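Local coordinates for glucanase (Clostridium thermocellum, PDB 5GXX), which probably hydrolyses the beta-1,4-glycosidic bonds of cellulose as a family 9 endoglucanase of the cellulosome, at residues G291-L296 against R303-E308. The protein carries 1 engineered substitution. Sequence-based numbering, arbitrary orientation.
Sequences GGLAHL and RYATTE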
ATOM      1  N   GLY A 291     -19.305 -48.880  -0.360  1.00 10.19           N
ATOM      2  CA  GLY A 291     -19.740 -48.813  -1.753  1.00 11.15           C
ATOM      3  C   GLY A 291     -18.949 -49.655  -2.742  1.00 12.63           C
ATOM      4  O   GLY A 291     -19.303 -49.679  -3.924  1.00 14.05           O
ATOM      5  N   GLY A 292     -17.901 -50.337  -2.282  1.00 11.96           N
ATOM      6  CA  GLY A 292     -17.172 -51.312  -3.106  1.00 11.67           C
ATOM      7  C   GLY A 292     -15.842 -50.873  -3.699  1.00 11.10           C
ATOM      8  O   GLY A 292     -15.261 -51.597  -4.521  1.00 10.95           O
ATOM      9  N   LEU A 293     -15.346 -49.707  -3.284  1.00 10.05           N
ATOM     10  CA  LEU A 293     -14.061 -49.212  -3.782  1.00 10.79           C
ATOM     11  C   LEU A 293     -12.930 -49.711  -2.895  1.00 10.17           C
ATOM     12  O   LEU A 293     -12.961 -49.486  -1.687  1.00 10.95           O
ATOM     13  CB  LEU A 293     -14.015 -47.679  -3.833  1.00 11.00           C
ATOM     14  CG  LEU A 293     -12.674 -47.013  -4.164  1.00 10.61           C
ATOM     15  CD1 LEU A 293     -12.261 -47.312  -5.614  1.00 10.40           C
ATOM     16  CD2 LEU A 293     -12.800 -45.509  -3.967  1.00 12.68           C
ATOM     17  N   ALA A 294     -11.930 -50.369  -3.484  1.00  9.57           N
ATOM     18  CA  ALA A 294     -10.728 -50.753  -2.729  1.00  8.66           C
ATOM     19  C   ALA A 294     -10.016 -49.436  -2.477  1.00  8.52           C
ATOM     20  O   ALA A 294      -9.723 -48.710  -3.435  1.00 10.08           O
ATOM     21  CB  ALA A 294      -9.863 -51.771  -3.523  1.00 10.01           C
ATOM     22  N   HIS A 295      -9.780 -49.110  -1.206  1.00  8.96           N
ATOM     23  CA  HIS A 295      -9.356 -47.767  -0.801  1.00 10.24           C
ATOM     24  C   HIS A 295      -8.010 -47.828  -0.063  1.00  9.87           C
ATOM     25  O   HIS A 295      -7.924 -48.115   1.147  1.00 11.52           O
ATOM     26  CB  HIS A 295     -10.446 -47.134   0.078  1.00 10.21           C
ATOM     27  CG  HIS A 295     -10.442 -45.634   0.091  1.00 10.14           C
ATOM     28  ND1 HIS A 295      -9.492 -44.904   0.777  1.00 14.26           N
ATOM     29  CD2 HIS A 295     -11.294 -44.735  -0.460  1.00 10.82           C
ATOM     30  CE1 HIS A 295      -9.752 -43.618   0.627  1.00 11.05           C
ATOM     31  NE2 HIS A 295     -10.829 -43.485  -0.132  1.00 10.31           N
ATOM     32  N   LEU A 296      -6.938 -47.610  -0.817  1.00 10.85           N
ATOM     33  CA  LEU A 296      -5.614 -47.889  -0.276  1.00 11.05           C
ATOM     34  C   LEU A 296      -5.103 -46.837   0.695  1.00 13.16           C
ATOM     35  O   LEU A 296      -4.433 -47.191   1.675  1.00 14.20           O
ATOM     36  CB  LEU A 296      -4.584 -48.134  -1.395  1.00 10.91           C
ATOM     37  CG  LEU A 296      -3.141 -48.470  -0.976  1.00 10.41           C
ATOM     38  CD1 LEU A 296      -3.146 -49.870  -0.358  1.00 10.41           C
ATOM     39  CD2 LEU A 296      -2.240 -48.353  -2.194  1.00 11.58           C
ATOM     40  N   ARG A 303      -6.917 -43.692  -8.410  1.00 10.92           N
ATOM     41  CA  ARG A 303      -5.640 -43.997  -9.068  1.00 11.00           C
ATOM     42  C   ARG A 303      -5.134 -45.387  -8.704  1.00  9.81           C
ATOM     43  O   ARG A 303      -4.839 -46.204  -9.592  1.00 10.31           O
ATOM     44  CB  ARG A 303      -4.604 -42.936  -8.688  1.00 10.72           C
ATOM     45  CG  ARG A 303      -3.166 -43.244  -9.077  1.00 11.01           C
ATOM     46  CD  ARG A 303      -2.391 -43.676  -7.853  1.00 11.30           C
ATOM     47  NE  ARG A 303      -2.614 -42.939  -6.605  1.00 10.47           N
ATOM     48  CZ  ARG A 303      -1.818 -41.971  -6.145  1.00 10.65           C
ATOM     49  NH1 ARG A 303      -0.773 -41.541  -6.847  1.00 11.92           N
ATOM     50  NH2 ARG A 303      -2.036 -41.453  -4.953  1.00 11.98           N
ATOM     51  N   TYR A 304      -5.064 -45.707  -7.412  1.00  9.07           N
ATOM     52  CA  TYR A 304      -4.533 -47.013  -7.029  1.00  9.83           C
ATOM     53  C   TYR A 304      -5.448 -48.159  -7.463  1.00 10.61           C
ATOM     54  O   TYR A 304      -4.979 -49.144  -8.044  1.00 11.28           O
ATOM     55  CB  TYR A 304      -4.315 -47.071  -5.520  1.00 10.75           C
ATOM     56  CG  TYR A 304      -3.238 -46.183  -4.957  1.00 11.47           C
ATOM     57  CD1 TYR A 304      -1.930 -46.219  -5.437  1.00 13.49           C
ATOM     58  CD2 TYR A 304      -3.525 -45.344  -3.904  1.00 11.86           C
ATOM     59  CE1 TYR A 304      -0.924 -45.421  -4.877  1.00 11.89           C
ATOM     60  CE2 TYR A 304      -2.542 -44.558  -3.321  1.00 10.39           C
ATOM     61  CZ  TYR A 304      -1.246 -44.602  -3.815  1.00 13.32           C
ATOM     62  OH  TYR A 304      -0.260 -43.837  -3.234  1.00 14.85           O
ATOM     63  N   ALA A 305      -6.753 -48.003  -7.254  1.00 10.00           N
ATOM     64  CA  ALA A 305      -7.692 -49.104  -7.502  1.00  8.50           C
ATOM     65  C   ALA A 305      -7.808 -49.383  -8.998  1.00 10.27           C
ATOM     66  O   ALA A 305      -7.797 -50.556  -9.405  1.00 10.30           O
ATOM     67  CB  ALA A 305      -9.042 -48.815  -6.871  1.00 10.04           C
ATOM     68  N   THR A 306      -7.820 -48.331  -9.813  1.00 10.30           N
ATOM     69  CA  THR A 306      -7.879 -48.523 -11.259  1.00 10.23           C
ATOM     70  C   THR A 306      -6.582 -49.069 -11.861  1.00 11.59           C
ATOM     71  O   THR A 306      -6.628 -49.750 -12.885  1.00 12.48           O
ATOM     72  CB  THR A 306      -8.325 -47.256 -12.010  1.00 11.12           C
ATOM     73  OG1 THR A 306      -7.389 -46.191 -11.792  1.00 10.59           O
ATOM     74  CG2 THR A 306      -9.678 -46.816 -11.541  1.00 11.37           C
ATOM     75  N   THR A 307      -5.447 -48.776 -11.234  1.00  9.81           N
ATOM     76  CA  THR A 307      -4.159 -49.342 -11.668  1.00 11.83           C
ATOM     77  C   THR A 307      -4.141 -50.835 -11.357  1.00 10.94           C
ATOM     78  O   THR A 307      -3.758 -51.665 -12.203  1.00 10.90           O
ATOM     79  CB  THR A 307      -2.961 -48.620 -11.000  1.00 10.60           C
ATOM     80  OG1 THR A 307      -2.994 -47.232 -11.370  1.00 12.65           O
ATOM     81  CG2 THR A 307      -1.632 -49.256 -11.456  1.00 11.98           C
ATOM     82  N   GLU A 308      -4.610 -51.187 -10.160  1.00 10.38           N
ATOM     83  CA  GLU A 308      -4.697 -52.606  -9.778  1.00 10.65           C
ATOM     84  C   GLU A 308      -5.687 -53.327 -10.678  1.00 10.31           C
ATOM     85  O   GLU A 308      -5.465 -54.503 -10.988  1.00 12.00           O
ATOM     86  CB  GLU A 308      -5.055 -52.763  -8.299  1.00 10.49           C
ATOM     87  CG  GLU A 308      -3.908 -52.320  -7.396  1.00 12.01           C
ATOM     88  CD  GLU A 308      -2.692 -53.219  -7.555  1.00 12.48           C
ATOM     89  OE1 GLU A 308      -2.869 -54.451  -7.721  1.00 13.02           O
ATOM     90  OE2 GLU A 308      -1.532 -52.740  -7.526  1.00 14.12           O
TER
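Leu-296 lays its CD2 methyl over one face of the Tyr-304 ring, 3.7 Å from the ring centroid and only 13° off the normal, which defines a CH-pi contact. That methyl is 3.7 Å from both CG and CD2 of Tyr-304 but 4.2 Å from CE1, so it leans slightly toward the CG-CD2 bond, and the side chains cross at about a right angle. With CG anti to the backbone N (chi1 -179°) and chi2 at 70°, the CD2 branch of Leu-296 meets the ring. On the opposite ring face lies the guanidinium of Arg-303, its NE 3.3 Å above the ring plane, so the tyrosine is sandwiched between a methyl and a cationic group. Arg-303 is itself held by a salt bridge to Asp-413 and by the carbonyls of Trp-299 and Gly-300. One helical residue further on, the CB of Ala-305 touches Leu-293 CD1 at 3.8 Å and the carbonyl O of Ala-294 at 3.5 Å. No hydrogen bond joins the two segments; the 189 Å² buried between them comes mainly from methyl-ring and methyl-methyl contacts. The loop 291-296 thus lies against the first turns of helix 301-318, which follows it in the family 9 catalytic region. Gln-335 of helix 322-340 hydrogen-bonds to Gly-292 O and Ala-294 N, while Trp-275 and Trp-276 of helix 263-276 pack against Leu-296.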